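Local coordinates for protein PelD (Pseudomonas aeruginosa, PDB 4EU0) that is the GAF–GGDEF part of an effector, probably membrane-bound, that binds the second messenger cyclic di-GMP and is involved in pellicle formation, at residues A22-L27 with I117-A122; F190-A195 with E200-L205. All coordinates share one frame; numbering follows the deposited sequence.

Contact 1 (A22-L27 with I117-A122); sequences APLDAL and ILALLA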
loop_
_atom_site.group_PDB
_atom_site.type_symbol
_atom_site.label_atom_id
_atom_site.label_comp_id
_atom_site.label_asym_id
_atom_site.label_seq_id
_atom_site.Cartn_x
_atom_site.Cartn_y
_atom_site.Cartn_z
ATOM N N ALA A 22 0.248 -0.357 -21.404
ATOM C CA ALA A 22 0.358 -1.306 -20.305
ATOM C C ALA A 22 1.348 -0.790 -19.253
ATOM O O ALA A 22 2.512 -0.527 -19.572
ATOM C CB ALA A 22 0.777 -2.670 -20.834
ATOM N N PRO A 23 0.880 -0.637 -17.998
ATOM C CA PRO A 23 1.617 0.020 -16.909
ATOM C C PRO A 23 3.011 -0.548 -16.644
ATOM O O PRO A 23 3.963 0.220 -16.471
ATOM C CB PRO A 23 0.714 -0.211 -15.694
ATOM C CG PRO A 23 -0.641 -0.356 -16.261
ATOM C CD PRO A 23 -0.450 -1.088 -17.550
ATOM N N LEU A 24 3.130 -1.872 -16.614
ATOM C CA LEU A 24 4.413 -2.517 -16.326
ATOM C C LEU A 24 5.462 -2.207 -17.401
ATOM O O LEU A 24 6.638 -2.037 -17.086
ATOM C CB LEU A 24 4.240 -4.032 -16.130
ATOM C CG LEU A 24 5.454 -4.895 -15.760
ATOM C CD1 LEU A 24 6.152 -4.421 -14.486
ATOM C CD2 LEU A 24 5.057 -6.357 -15.643
ATOM N N ASP A 25 5.017 -2.112 -18.654
ATOM C CA ASP A 25 5.881 -1.764 -19.785
ATOM C C ASP A 25 6.373 -0.321 -19.734
ATOM O O ASP A 25 7.574 -0.064 -19.852
ATOM C CB ASP A 25 5.151 -2.002 -21.114
ATOM C CG ASP A 25 4.944 -3.469 -21.418
ATOM O OD1 ASP A 25 5.839 -4.282 -21.097
ATOM O OD2 ASP A 25 3.890 -3.812 -21.995
ATOM N N ALA A 26 5.437 0.611 -19.563
ATOM C CA ALA A 26 5.723 2.046 -19.596
ATOM C C ALA A 26 6.594 2.540 -18.441
ATOM O O ALA A 26 7.337 3.514 -18.587
ATOM C CB ALA A 26 4.423 2.838 -19.646
ATOM N N LEU A 27 6.495 1.877 -17.293
ATOM C CA LEU A 27 7.209 2.325 -16.102
ATOM C C LEU A 27 8.277 1.350 -15.617
ATOM O O LEU A 27 8.822 1.517 -14.526
ATOM C CB LEU A 27 6.220 2.686 -14.991
ATOM C CG LEU A 27 5.740 4.131 -15.149
ATOM C CD1 LEU A 27 4.243 4.254 -14.995
ATOM C CD2 LEU A 27 6.470 5.053 -14.192
ATOM N N ILE A 117 1.618 -12.860 -9.136
ATOM C CA ILE A 117 2.990 -12.439 -9.430
ATOM C C ILE A 117 2.959 -11.732 -10.775
ATOM O O ILE A 117 2.762 -12.373 -11.812
ATOM C CB ILE A 117 3.970 -13.649 -9.548
ATOM C CG1 ILE A 117 3.626 -14.785 -8.566
ATOM C CG2 ILE A 117 5.428 -13.193 -9.489
ATOM C CD1 ILE A 117 3.684 -14.475 -7.113
ATOM N N LEU A 118 3.129 -10.412 -10.747
ATOM C CA LEU A 118 3.075 -9.592 -11.954
ATOM C C LEU A 118 4.413 -9.554 -12.674
ATOM O O LEU A 118 4.454 -9.520 -13.903
ATOM C CB LEU A 118 2.660 -8.162 -11.605
ATOM C CG LEU A 118 1.176 -7.817 -11.433
ATOM C CD1 LEU A 118 0.531 -8.567 -10.281
ATOM C CD2 LEU A 118 1.051 -6.326 -11.218
ATOM N N ALA A 119 5.494 -9.564 -11.893
ATOM C CA ALA A 119 6.843 -9.321 -12.405
ATOM C C ALA A 119 7.899 -9.936 -11.501
ATOM O O ALA A 119 7.616 -10.329 -10.366
ATOM C CB ALA A 119 7.089 -7.822 -12.556
ATOM N N LEU A 120 9.124 -10.004 -12.015
ATOM C CA LEU A 120 10.240 -10.579 -11.283
ATOM C C LEU A 120 11.440 -9.632 -11.341
ATOM O O LEU A 120 11.810 -9.165 -12.415
ATOM C CB LEU A 120 10.579 -11.942 -11.905
ATOM C CG LEU A 120 11.768 -12.793 -11.462
ATOM C CD1 LEU A 120 11.613 -14.195 -12.036
ATOM C CD2 LEU A 120 13.050 -12.196 -11.956
ATOM N N LEU A 121 12.034 -9.343 -10.184
ATOM C CA LEU A 121 13.333 -8.673 -10.127
ATOM C C LEU A 121 14.408 -9.742 -9.953
ATOM O O LEU A 121 14.389 -10.472 -8.963
ATOM C CB LEU A 121 13.399 -7.676 -8.957
ATOM C CG LEU A 121 14.763 -7.042 -8.640
ATOM C CD1 LEU A 121 15.153 -6.026 -9.694
ATOM C CD2 LEU A 121 14.779 -6.403 -7.255
ATOM N N ALA A 122 15.322 -9.841 -10.921
ATOM C CA ALA A 122 16.439 -10.782 -10.855
ATOM C C ALA A 122 17.731 -10.008 -10.664
ATOM O O ALA A 122 18.103 -9.192 -11.506
ATOM C CB ALA A 122 16.510 -11.631 -12.127
#
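Leu24 reaches Ala119 with its CG turned anti to the backbone N (chi1 -177°), and a chi2 of 56° spreads its two methyls over the alanine. This is a helix-to-sheet contact of the GAF domain, made between the short helix 23-26 and strand 117-123, an inner strand of the antiparallel GAF sheet that pairs with strand 43-48 along one edge and strand 106-111 along the other. Ala22 is at the N-cap position, and its O accepts the first-turn bond from the N of Ala26 at 3.1 Å. The N of Leu27 is bonded to the O of Pro23, also at 3.1 Å, just where the chain passes into the next helix. From this single turn Leu24 alone extends to the strand, while Leu27 packs on Leu10, Leu13 and Leu14 of helix 2-16.

On the strand the receiving surface is shaped by a classic beta bulge. Leu118 has a psi of -35°, departing from extended geometry, and both Leu118 and Ala119 make backbone hydrogen bonds to Leu110 of strand 106-111. As a result the CB atoms of two consecutive residues lean toward the helix. The side chain of Leu118 comes no nearer than its CB, 5.0 Å from Leu24 CD2; its part in the contact is mainly its carbonyl O. Leu60 and Arg48 also touch Leu24 and help bury it. The contact is small and apolar, covering 94 Å² in total, and lies away from the nucleotide site. Both methyls of Leu24 share the one methyl of Ala119, with CD1 and CD2 each 4.0 Å from its CB, and CD2 also rests 3.7 Å from the carbonyl O of Leu118 in a van der Waals contact.

Contact 2 (F190-A195 with E200-L205); sequences FELTDA and EVQRLL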
loop_
_atom_site.group_PDB
_atom_site.type_symbol
_atom_site.label_atom_id
_atom_site.label_comp_id
_atom_site.label_asym_id
_atom_site.label_seq_id
_atom_site.Cartn_x
_atom_site.Cartn_y
_atom_site.Cartn_z
ATOM N N PHE A 190 -14.027 8.312 12.118
ATOM C CA PHE A 190 -14.678 9.494 12.664
ATOM C C PHE A 190 -16.178 9.307 12.561
ATOM O O PHE A 190 -16.734 9.310 11.463
ATOM C CB PHE A 190 -14.221 10.764 11.933
ATOM C CG PHE A 190 -12.742 11.010 12.011
ATOM C CD1 PHE A 190 -12.197 11.691 13.090
ATOM C CD2 PHE A 190 -11.891 10.588 10.992
ATOM C CE1 PHE A 190 -10.820 11.919 13.184
ATOM C CE2 PHE A 190 -10.509 10.827 11.063
ATOM C CZ PHE A 190 -9.973 11.491 12.153
ATOM N N GLU A 191 -16.827 9.096 13.705
ATOM C CA GLU A 191 -18.267 8.916 13.736
ATOM C C GLU A 191 -18.914 10.262 14.016
ATOM O O GLU A 191 -18.602 10.913 15.008
ATOM C CB GLU A 191 -18.660 7.896 14.804
ATOM C CG GLU A 191 -20.158 7.622 14.850
ATOM C CD GLU A 191 -20.586 6.787 16.045
ATOM O OE1 GLU A 191 -19.765 6.542 16.958
ATOM O OE2 GLU A 191 -21.769 6.381 16.069
ATOM N N LEU A 192 -19.795 10.689 13.118
ATOM C CA LEU A 192 -20.358 12.028 13.201
ATOM C C LEU A 192 -21.764 11.956 13.777
ATOM O O LEU A 192 -22.723 11.615 13.081
ATOM C CB LEU A 192 -20.320 12.715 11.829
ATOM C CG LEU A 192 -18.979 12.584 11.083
ATOM C CD1 LEU A 192 -19.008 13.379 9.776
ATOM C CD2 LEU A 192 -17.799 13.012 11.931
ATOM N N THR A 193 -21.871 12.284 15.062
ATOM C CA THR A 193 -23.080 12.015 15.836
ATOM C C THR A 193 -24.075 13.167 15.857
ATOM O O THR A 193 -25.202 13.004 16.329
ATOM C CB THR A 193 -22.734 11.613 17.287
ATOM O OG1 THR A 193 -22.165 12.733 17.976
ATOM C CG2 THR A 193 -21.747 10.462 17.295
ATOM N N ASP A 194 -23.647 14.338 15.391
ATOM C CA ASP A 194 -24.516 15.515 15.368
ATOM C C ASP A 194 -24.812 15.857 13.915
ATOM O O ASP A 194 -23.931 16.346 13.205
ATOM C CB ASP A 194 -23.840 16.698 16.067
ATOM C CG ASP A 194 -24.780 17.895 16.279
ATOM O OD1 ASP A 194 -25.639 18.208 15.417
ATOM O OD2 ASP A 194 -24.647 18.542 17.330
ATOM N N ALA A 195 -26.058 15.615 13.500
ATOM C CA ALA A 195 -26.489 15.776 12.103
ATOM C C ALA A 195 -26.509 17.220 11.596
ATOM O O ALA A 195 -26.617 17.452 10.383
ATOM C CB ALA A 195 -27.856 15.125 11.892
ATOM N N GLU A 200 -20.685 19.161 6.942
ATOM C CA GLU A 200 -19.534 20.060 6.836
ATOM C C GLU A 200 -18.280 19.503 7.500
ATOM O O GLU A 200 -17.171 19.724 7.011
ATOM C CB GLU A 200 -19.857 21.468 7.337
ATOM C CG GLU A 200 -20.808 22.212 6.409
ATOM C CD GLU A 200 -20.223 22.439 5.038
ATOM O OE1 GLU A 200 -19.058 22.885 4.947
ATOM O OE2 GLU A 200 -20.940 22.197 4.040
ATOM N N VAL A 201 -18.454 18.776 8.601
ATOM C CA VAL A 201 -17.319 18.088 9.229
ATOM C C VAL A 201 -16.747 17.058 8.251
ATOM O O VAL A 201 -15.524 16.985 8.040
ATOM C CB VAL A 201 -17.729 17.414 10.562
ATOM C CG1 VAL A 201 -16.611 16.533 11.079
ATOM C CG2 VAL A 201 -18.075 18.479 11.597
ATOM N N GLN A 202 -17.626 16.284 7.624
ATOM C CA GLN A 202 -17.169 15.273 6.665
ATOM C C GLN A 202 -16.406 15.911 5.506
ATOM O O GLN A 202 -15.353 15.408 5.093
ATOM C CB GLN A 202 -18.330 14.435 6.138
ATOM C CG GLN A 202 -17.876 13.189 5.370
ATOM C CD GLN A 202 -19.048 12.386 4.850
ATOM O OE1 GLN A 202 -19.870 11.896 5.626
ATOM N NE2 GLN A 202 -19.129 12.243 3.531
ATOM N N ARG A 203 -16.913 17.032 5.003
ATOM C CA ARG A 203 -16.250 17.702 3.892
ATOM C C ARG A 203 -14.859 18.182 4.280
ATOM O O ARG A 203 -13.928 18.125 3.468
ATOM C CB ARG A 203 -17.095 18.860 3.369
ATOM C CG ARG A 203 -18.280 18.401 2.558
ATOM C CD ARG A 203 -19.216 19.546 2.253
ATOM N NE ARG A 203 -20.299 19.129 1.364
ATOM C CZ ARG A 203 -20.223 19.110 0.038
ATOM N NH1 ARG A 203 -19.111 19.499 -0.580
ATOM N NH2 ARG A 203 -21.267 18.710 -0.676
ATOM N N LEU A 204 -14.719 18.664 5.517
ATOM C CA LEU A 204 -13.409 19.090 6.002
ATOM C C LEU A 204 -12.464 17.890 6.120
ATOM O O LEU A 204 -11.303 17.961 5.734
ATOM C CB LEU A 204 -13.535 19.857 7.333
ATOM C CG LEU A 204 -12.281 20.609 7.797
ATOM C CD1 LEU A 204 -11.995 21.809 6.907
ATOM C CD2 LEU A 204 -12.428 21.051 9.249
ATOM N N LEU A 205 -12.972 16.780 6.645
ATOM C CA LEU A 205 -12.167 15.559 6.750
ATOM C C LEU A 205 -11.754 15.057 5.357
ATOM O O LEU A 205 -10.586 14.713 5.137
ATOM C CB LEU A 205 -12.927 14.489 7.544
ATOM C CG LEU A 205 -13.057 14.738 9.046
ATOM C CD1 LEU A 205 -14.093 13.771 9.622
ATOM C CD2 LEU A 205 -11.691 14.590 9.770
#
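In the GGDEF domain of PelD, helix 198-207 packs on the end of strand 185-192 through two residues of the strand, Phe190 and Leu192, that point to the same face of the sheet. Leu205 covers the Phe190 ring: its CD2 stands 4.1 Å from the ring centroid and only 7° off the normal, a CH-pi contact over the face. The other methyl, CD1, sits further back at the root of the ring, 3.8 Å from Phe190 CB. One turn earlier on the helix, Val201 CG1 meets Leu192 CD2 at 3.8 Å. With CG anti to the carbonyl carbon (chi1 -46°), Leu192 directs its two methyls to different residues of the helix: CD2 to Val201, and CD1 to Gln202 CB at 3.8 Å, crossing that side chain at about a right angle.

The strand and helix, joined by a short connection, run nearly antiparallel (158°), and their axes over 190-192 and 200-205 approach to 9.9 Å. The helix leads on to the RxxD motif formed by Arg210 and Asp213, which bind cyclic di-GMP as in the inhibitory site of GGDEF domains; the Phe190 side chain is about 9 Å from the bound nucleotide. Leu246 of helix 236-253 and Val229 of strand 225-231 also pack on Phe190. Gln202 offers only its aliphatic root to Leu192; its chain runs on extended, and its amide bonds through NE2 to Glu206 and through OE1 to Arg225.

In the fold
Contacts 1 and 2 are both buried helix-on-sheet packings, but they share no element: one belongs to the GAF domain, the other to the GGDEF domain, on opposite sides of the chain's centre, with centres about 41 Å apart. Contact 1 is the slighter, a single leucine resting on a bulged inner strand, with aliphatic groups and one carbonyl as its surface. Contact 2 buries more than twice the area, 210 Å² against 94 Å², and adds an aromatic face and a glutamine root to its aliphatic methyls. Of the two, contact 2 alone lies close to the cyclic di-GMP site.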